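Local coordinates for protein synthesis inhibitor I (Hordeum vulgare, PDB 4FBC) that is a plant ribosome-inactivating protein, named for its inhibition of protein synthesis, with a pocket that holds adenosine monophosphate in this structure, at residues L14-F19 with W64-L69; D85-E90 with M173-T178. The protein carries 3 engineered substitutions. All blocks are in the same frame, centred on the assembly; numbering follows the deposited sequence.

Interaction 1: residues L14-F19 with W64-L69; sequences LFTATF and WFHVVL
Five backbone hydrogen bonds join L14-F19 to W64-L69. L14 N donates to W64 O at 2.8 Å. H66 N then donates to F15 O, and A17 N to H66 O. V68 N meets A17 O at 2.8 Å, and F19 N meets V68 O at 2.9 Å. From T16 onward this is regular parallel pairing: the acceptors alternate between strands, and T16, A17, T18 and F19 face H66, V67, V68 and L69. Strand 16-20 is the outermost strand on its side of the six-stranded mixed sheet. Strand 78-83 pairs with the far side of 64-70.

One water links T16 OG1, 3.3 Å away, to H66 ND1, 2.7 Å away. The water lies at the edge of the imidazole, in its plane. H66 NE2 is bonded to V10 O, so both ring nitrogens have partners. On this same face T16 CG2 meets V68 CG2 at 3.7 Å, and T18 OG1 lies beside V68 CB.

The opposite face is apolar. F15 and F65 both set CG between the backbone N and the carbonyl carbon (chi1 64° and 70°), which sends the two rings the same way, side by side. Their planes are 9° apart but slid, so they barely overlap. F65 CB sits over the F15 face, 3.7 Å from its centroid, as a CH-pi contact. A17 and F15 face helix 25-39 here, and F19 meets F31.

The chemistry is two-sided: one face mixes threonines, H66 and a water with the V68 methyls; the other is carbon packed against helix 25-39.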
loop_
_atom_site.group_PDB
_atom_site.type_symbol
_atom_site.label_atom_id
_atom_site.label_comp_id
_atom_site.label_asym_id
_atom_site.label_seq_id
_atom_site.Cartn_x
_atom_site.Cartn_y
_atom_site.Cartn_z
ATOM N N LEU A 14 10.994 1.814 10.111
ATOM C CA LEU A 14 11.583 3.122 9.828
ATOM C C LEU A 14 10.701 4.256 10.361
ATOM O O LEU A 14 11.201 5.329 10.715
ATOM C CB LEU A 14 11.820 3.282 8.324
ATOM C CG LEU A 14 12.926 2.370 7.791
ATOM C CD1 LEU A 14 12.852 2.242 6.282
ATOM C CD2 LEU A 14 14.287 2.909 8.217
ATOM N N PHE A 15 9.395 4.003 10.403
ATOM C CA PHE A 15 8.422 4.903 11.010
ATOM C C PHE A 15 7.135 4.145 11.295
ATOM O O PHE A 15 6.936 3.024 10.811
ATOM C CB PHE A 15 8.135 6.119 10.109
ATOM C CG PHE A 15 7.497 5.768 8.791
ATOM C CD1 PHE A 15 8.280 5.405 7.708
ATOM C CD2 PHE A 15 6.117 5.810 8.635
ATOM C CE1 PHE A 15 7.710 5.073 6.494
ATOM C CE2 PHE A 15 5.527 5.486 7.411
ATOM C CZ PHE A 15 6.323 5.120 6.342
ATOM N N THR A 16 6.266 4.758 12.088
ATOM C CA THR A 16 4.948 4.198 12.335
ATOM C C THR A 16 3.890 5.242 11.999
ATOM O O THR A 16 3.980 6.391 12.442
ATOM C CB THR A 16 4.781 3.722 13.788
ATOM O OG1 THR A 16 5.695 2.643 14.041
ATOM C CG2 THR A 16 3.359 3.231 14.030
ATOM N N ALA A 17 2.909 4.851 11.192
ATOM C CA ALA A 17 1.757 5.708 10.915
ATOM C C ALA A 17 0.559 5.150 11.661
ATOM O O ALA A 17 0.311 3.948 11.633
ATOM C CB ALA A 17 1.471 5.772 9.409
ATOM N N THR A 18 -0.203 6.019 12.322
ATOM C CA THR A 18 -1.311 5.558 13.143
ATOM C C THR A 18 -2.610 6.210 12.689
ATOM O O THR A 18 -2.638 7.404 12.374
ATOM C CB THR A 18 -1.053 5.855 14.642
ATOM O OG1 THR A 18 0.094 5.117 15.084
ATOM C CG2 THR A 18 -2.248 5.458 15.494
ATOM N N PHE A 19 -3.674 5.415 12.620
ATOM C CA PHE A 19 -4.991 5.949 12.303
ATOM C C PHE A 19 -6.049 5.380 13.239
ATOM O O PHE A 19 -6.124 4.171 13.462
ATOM C CB PHE A 19 -5.359 5.668 10.840
ATOM C CG PHE A 19 -6.705 6.215 10.433
ATOM C CD1 PHE A 19 -6.943 7.587 10.435
ATOM C CD2 PHE A 19 -7.731 5.361 10.046
ATOM C CE1 PHE A 19 -8.180 8.098 10.057
ATOM C CE2 PHE A 19 -8.980 5.860 9.663
ATOM C CZ PHE A 19 -9.204 7.235 9.674
ATOM N N TRP A 64 11.317 -1.711 6.500
ATOM C CA TRP A 64 9.910 -1.907 6.874
ATOM C C TRP A 64 9.336 -0.676 7.560
ATOM O O TRP A 64 10.079 0.115 8.137
ATOM C CB TRP A 64 9.793 -3.094 7.840
ATOM C CG TRP A 64 10.210 -4.398 7.210
ATOM C CD1 TRP A 64 11.480 -4.876 7.077
ATOM C CD2 TRP A 64 9.345 -5.374 6.615
ATOM N NE1 TRP A 64 11.460 -6.094 6.434
ATOM C CE2 TRP A 64 10.159 -6.424 6.147
ATOM C CE3 TRP A 64 7.965 -5.467 6.446
ATOM C CZ2 TRP A 64 9.634 -7.547 5.507
ATOM C CZ3 TRP A 64 7.441 -6.584 5.810
ATOM C CH2 TRP A 64 8.276 -7.611 5.352
ATOM N N PHE A 65 8.015 -0.499 7.473
ATOM C CA PHE A 65 7.321 0.443 8.352
ATOM C C PHE A 65 6.115 -0.234 8.980
ATOM O O PHE A 65 5.702 -1.307 8.532
ATOM C CB PHE A 65 6.950 1.768 7.644
ATOM C CG PHE A 65 5.866 1.653 6.596
ATOM C CD1 PHE A 65 6.172 1.214 5.311
ATOM C CD2 PHE A 65 4.563 2.060 6.870
ATOM C CE1 PHE A 65 5.190 1.131 4.323
ATOM C CE2 PHE A 65 3.565 1.983 5.886
ATOM C CZ PHE A 65 3.882 1.517 4.611
ATOM N N HIS A 66 5.583 0.365 10.041
ATOM C CA HIS A 66 4.362 -0.120 10.671
ATOM C C HIS A 66 3.195 0.826 10.449
ATOM O O HIS A 66 3.360 2.045 10.390
ATOM C CB HIS A 66 4.555 -0.314 12.176
ATOM C CG HIS A 66 5.410 -1.491 12.523
ATOM N ND1 HIS A 66 5.696 -1.844 13.826
ATOM C CD2 HIS A 66 6.042 -2.395 11.737
ATOM C CE1 HIS A 66 6.471 -2.916 13.825
ATOM N NE2 HIS A 66 6.698 -3.268 12.571
ATOM N N VAL A 67 2.016 0.239 10.305
ATOM C CA VAL A 67 0.773 0.992 10.378
ATOM C C VAL A 67 0.005 0.464 11.575
ATOM O O VAL A 67 -0.167 -0.753 11.733
ATOM C CB VAL A 67 -0.050 0.861 9.091
ATOM C CG1 VAL A 67 -1.490 1.342 9.315
ATOM C CG2 VAL A 67 0.609 1.655 7.973
ATOM N N VAL A 68 -0.432 1.371 12.438
ATOM C CA VAL A 68 -1.251 0.979 13.580
ATOM C C VAL A 68 -2.673 1.490 13.403
ATOM O O VAL A 68 -2.890 2.694 13.233
ATOM C CB VAL A 68 -0.665 1.501 14.895
ATOM C CG1 VAL A 68 -1.612 1.210 16.044
ATOM C CG2 VAL A 68 0.691 0.852 15.147
ATOM N N LEU A 69 -3.630 0.568 13.433
ATOM C CA LEU A 69 -5.034 0.892 13.244
ATOM C C LEU A 69 -5.769 0.672 14.559
ATOM O O LEU A 69 -5.819 -0.446 15.071
ATOM C CB LEU A 69 -5.647 0.031 12.136
ATOM C CG LEU A 69 -5.019 0.191 10.750
ATOM C CD1 LEU A 69 -5.648 -0.770 9.746
ATOM C CD2 LEU A 69 -5.144 1.639 10.262
HETATM O O HOH W 1 4.961 -0.040 15.731
#

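Interaction 2: residues D85-E90 with M173-T178; sequences DNIYLE and MVNEAT. With AMP (adenosine monophosphate), chain E.
N175 reaches from the helix to the loop and donates through ND2 to I87 O at 2.9 Å. The bond is fairly straight, 164° at the hydrogen. I87 O lies in the amide plane of N175, but the amide nitrogen stands above the carbonyl plane of I87, not on a lone pair. N175 OD1 is buried and has no partner in the model. Further along the helix I87 CD1 touches T178 CG2 at 4.0 Å, a buried apolar contact that L39 and I82 extend. T178 is itself tied down: its OG1 and N both donate to V174 O, from opposite faces of that carbonyl.

The helix is 157-179, which runs through the middle of this ribosome-inactivating protein fold, and the loop leads into strand 89-93 of the mixed sheet. N86 OD1 accepts from Y88 N, 3.1 Å away, forming an Asx turn in the loop whose I87 and Y88 belong to the adenosine monophosphate pocket.

Y88 barely meets the helix. It is partly exposed, and its CB bond points away from 173-178. N86 ND2 lies over the centre of one face of the Y88 ring, 3.3 Å above the plane, and AMP C5 over the other at 3.7 Å. Y88 OH donates to AMP O3P at 2.9 Å. The adenine is bound by backbone: L89 N donates to AMP N1, and AMP N6 donates to L89 O at 2.9 Å. L89 also packs on the helix, with CB 3.9 Å from N175 ND2. R179, which also bonds AMP, is held by a salt bridge from E176.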
loop_
_atom_site.group_PDB
_atom_site.type_symbol
_atom_site.label_atom_id
_atom_site.label_comp_id
_atom_site.label_asym_id
_atom_site.label_seq_id
_atom_site.Cartn_x
_atom_site.Cartn_y
_atom_site.Cartn_z
ATOM N N ASP A 85 9.876 -0.534 0.640
ATOM C CA ASP A 85 10.381 -0.427 -0.728
ATOM C C ASP A 85 9.306 -0.653 -1.783
ATOM O O ASP A 85 9.347 -0.038 -2.848
ATOM C CB ASP A 85 11.599 -1.349 -0.966
ATOM C CG ASP A 85 11.386 -2.767 -0.463
ATOM O OD1 ASP A 85 10.243 -3.139 -0.124
ATOM O OD2 ASP A 85 12.387 -3.532 -0.412
ATOM N N ASN A 86 8.335 -1.518 -1.484
ATOM C CA ASN A 86 7.247 -1.777 -2.431
ATOM C C ASN A 86 5.843 -1.757 -1.814
ATOM O O ASN A 86 4.867 -2.052 -2.495
ATOM C CB ASN A 86 7.484 -3.090 -3.199
ATOM C CG ASN A 86 7.515 -4.298 -2.293
ATOM O OD1 ASN A 86 7.173 -4.209 -1.115
ATOM N ND2 ASN A 86 7.925 -5.452 -2.840
ATOM N N ILE A 87 5.758 -1.394 -0.532
ATOM C CA ILE A 87 4.487 -1.285 0.198
ATOM C C ILE A 87 3.685 -2.604 0.253
ATOM O O ILE A 87 2.454 -2.607 0.304
ATOM C CB ILE A 87 3.625 -0.101 -0.323
ATOM C CG1 ILE A 87 4.529 1.079 -0.720
ATOM C CG2 ILE A 87 2.607 0.350 0.752
ATOM C CD1 ILE A 87 3.756 2.279 -1.345
ATOM N N TYR A 88 4.390 -3.734 0.267
ATOM C CA TYR A 88 3.725 -5.027 0.415
ATOM C C TYR A 88 3.400 -5.286 1.862
ATOM O O TYR A 88 4.274 -5.188 2.717
ATOM C CB TYR A 88 4.626 -6.170 -0.043
ATOM C CG TYR A 88 4.700 -6.393 -1.532
ATOM C CD1 TYR A 88 4.392 -5.385 -2.426
ATOM C CD2 TYR A 88 5.093 -7.629 -2.039
ATOM C CE1 TYR A 88 4.471 -5.593 -3.792
ATOM C CE2 TYR A 88 5.178 -7.851 -3.400
ATOM C CZ TYR A 88 4.865 -6.829 -4.271
ATOM O OH TYR A 88 4.951 -7.039 -5.627
ATOM N N LEU A 89 2.152 -5.658 2.130
ATOM C CA LEU A 89 1.770 -6.107 3.464
ATOM C C LEU A 89 2.298 -7.523 3.642
ATOM O O LEU A 89 2.076 -8.370 2.785
ATOM C CB LEU A 89 0.251 -6.120 3.601
ATOM C CG LEU A 89 -0.310 -6.674 4.911
ATOM C CD1 LEU A 89 0.165 -5.869 6.133
ATOM C CD2 LEU A 89 -1.843 -6.726 4.833
ATOM N N GLU A 90 2.983 -7.790 4.749
ATOM C CA GLU A 90 3.474 -9.151 4.989
ATOM C C GLU A 90 3.159 -9.704 6.371
ATOM O O GLU A 90 3.141 -10.920 6.562
ATOM C CB GLU A 90 4.974 -9.262 4.702
ATOM C CG GLU A 90 5.356 -9.123 3.231
ATOM C CD GLU A 90 4.793 -10.229 2.342
ATOM O OE1 GLU A 90 4.319 -11.265 2.859
ATOM O OE2 GLU A 90 4.820 -10.055 1.108
ATOM N N MET A 173 -7.631 -0.245 1.791
ATOM C CA MET A 173 -7.832 1.010 2.523
ATOM C C MET A 173 -6.549 1.613 3.086
ATOM O O MET A 173 -6.521 2.792 3.473
ATOM C CB MET A 173 -8.889 0.814 3.611
ATOM C CG MET A 173 -10.259 0.463 3.016
ATOM S SD MET A 173 -11.551 0.324 4.264
ATOM C CE MET A 173 -11.992 2.060 4.498
ATOM N N VAL A 174 -5.483 0.817 3.120
ATOM C CA VAL A 174 -4.176 1.308 3.544
ATOM C C VAL A 174 -3.168 1.282 2.390
ATOM O O VAL A 174 -2.733 2.327 1.920
ATOM C CB VAL A 174 -3.629 0.521 4.760
ATOM C CG1 VAL A 174 -2.245 1.024 5.151
ATOM C CG2 VAL A 174 -4.579 0.637 5.944
ATOM N N ASN A 175 -2.792 0.093 1.928
ATOM C CA ASN A 175 -1.733 0.002 0.919
ATOM C C ASN A 175 -2.077 0.601 -0.440
ATOM O O ASN A 175 -1.293 1.393 -0.977
ATOM C CB ASN A 175 -1.264 -1.449 0.752
ATOM C CG ASN A 175 -0.957 -2.097 2.067
ATOM O OD1 ASN A 175 -1.834 -2.230 2.916
ATOM N ND2 ASN A 175 0.296 -2.508 2.255
ATOM N N GLU A 176 -3.235 0.242 -1.000
ATOM C CA GLU A 176 -3.600 0.776 -2.308
ATOM C C GLU A 176 -3.924 2.261 -2.197
ATOM O O GLU A 176 -3.649 3.037 -3.117
ATOM C CB GLU A 176 -4.776 0.016 -2.945
ATOM C CG GLU A 176 -4.621 -1.518 -2.999
ATOM C CD GLU A 176 -3.367 -2.003 -3.733
ATOM O OE1 GLU A 176 -2.701 -1.205 -4.431
ATOM O OE2 GLU A 176 -3.051 -3.213 -3.612
ATOM N N ALA A 177 -4.498 2.646 -1.061
ATOM C CA ALA A 177 -4.758 4.062 -0.777
ATOM C C ALA A 177 -3.456 4.863 -0.802
ATOM O O ALA A 177 -3.401 5.964 -1.350
ATOM C CB ALA A 177 -5.434 4.199 0.568
ATOM N N THR A 178 -2.406 4.316 -0.203
ATOM C CA THR A 178 -1.093 4.971 -0.236
ATOM C C THR A 178 -0.581 5.088 -1.677
ATOM O O THR A 178 -0.107 6.148 -2.107
ATOM C CB THR A 178 -0.088 4.206 0.654
ATOM O OG1 THR A 178 -0.517 4.262 2.025
ATOM C CG2 THR A 178 1.301 4.797 0.544
HETATM P P AMP E . 3.842 -9.632 -7.941
HETATM O O1P AMP E . 3.039 -10.836 -7.490
HETATM O O2P AMP E . 4.229 -9.535 -9.402
HETATM O O3P AMP E . 5.082 -9.498 -7.081
HETATM O "O5'" AMP E . 3.091 -8.296 -7.497
HETATM C "C5'" AMP E . 2.282 -7.566 -8.410
HETATM C "C4'" AMP E . 1.569 -6.430 -7.718
HETATM O "O4'" AMP E . 0.593 -6.966 -6.786
HETATM C "C3'" AMP E . 2.445 -5.522 -6.861
HETATM O "O3'" AMP E . 3.121 -4.527 -7.616
HETATM C "C2'" AMP E . 1.461 -4.958 -5.844
HETATM O "O2'" AMP E . 0.711 -3.886 -6.416
HETATM C "C1'" AMP E . 0.523 -6.154 -5.633
HETATM N N9 AMP E . 0.898 -6.975 -4.456
HETATM C C8 AMP E . 1.364 -8.246 -4.489
HETATM N N7 AMP E . 1.604 -8.729 -3.241
HETATM C C5 AMP E . 1.276 -7.751 -2.368
HETATM C C6 AMP E . 1.272 -7.590 -0.889
HETATM N N6 AMP E . 1.685 -8.599 -0.075
HETATM N N1 AMP E . 0.840 -6.401 -0.383
HETATM C C2 AMP E . 0.435 -5.391 -1.183
HETATM N N3 AMP E . 0.405 -5.470 -2.528
HETATM C C4 AMP E . 0.801 -6.605 -3.171
#

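How the interactions relate
The two interactions are in series along the chain, and their centres lie 11 Å apart. Both use the same mixed sheet. All four contacts between them come from strand 64-70. V67 CG2 meets V174 CG1 at 4.1 Å and L69 CD1 meets V174 CG2 at 4.2 Å, so the strand of interaction 1 packs on the helix of interaction 2. F65 CZ reaches I87 CG2 at 4.2 Å, which connects the aromatic pair to the loop. W64 CH2 touches E90 CB at 3.7 Å, at the adenosine monophosphate pocket. The 85-90 segment of interaction 2 lines that pocket. Interaction 1 lies further off: the nearest atoms of the W64 side chain and ligand are about 8 Å apart.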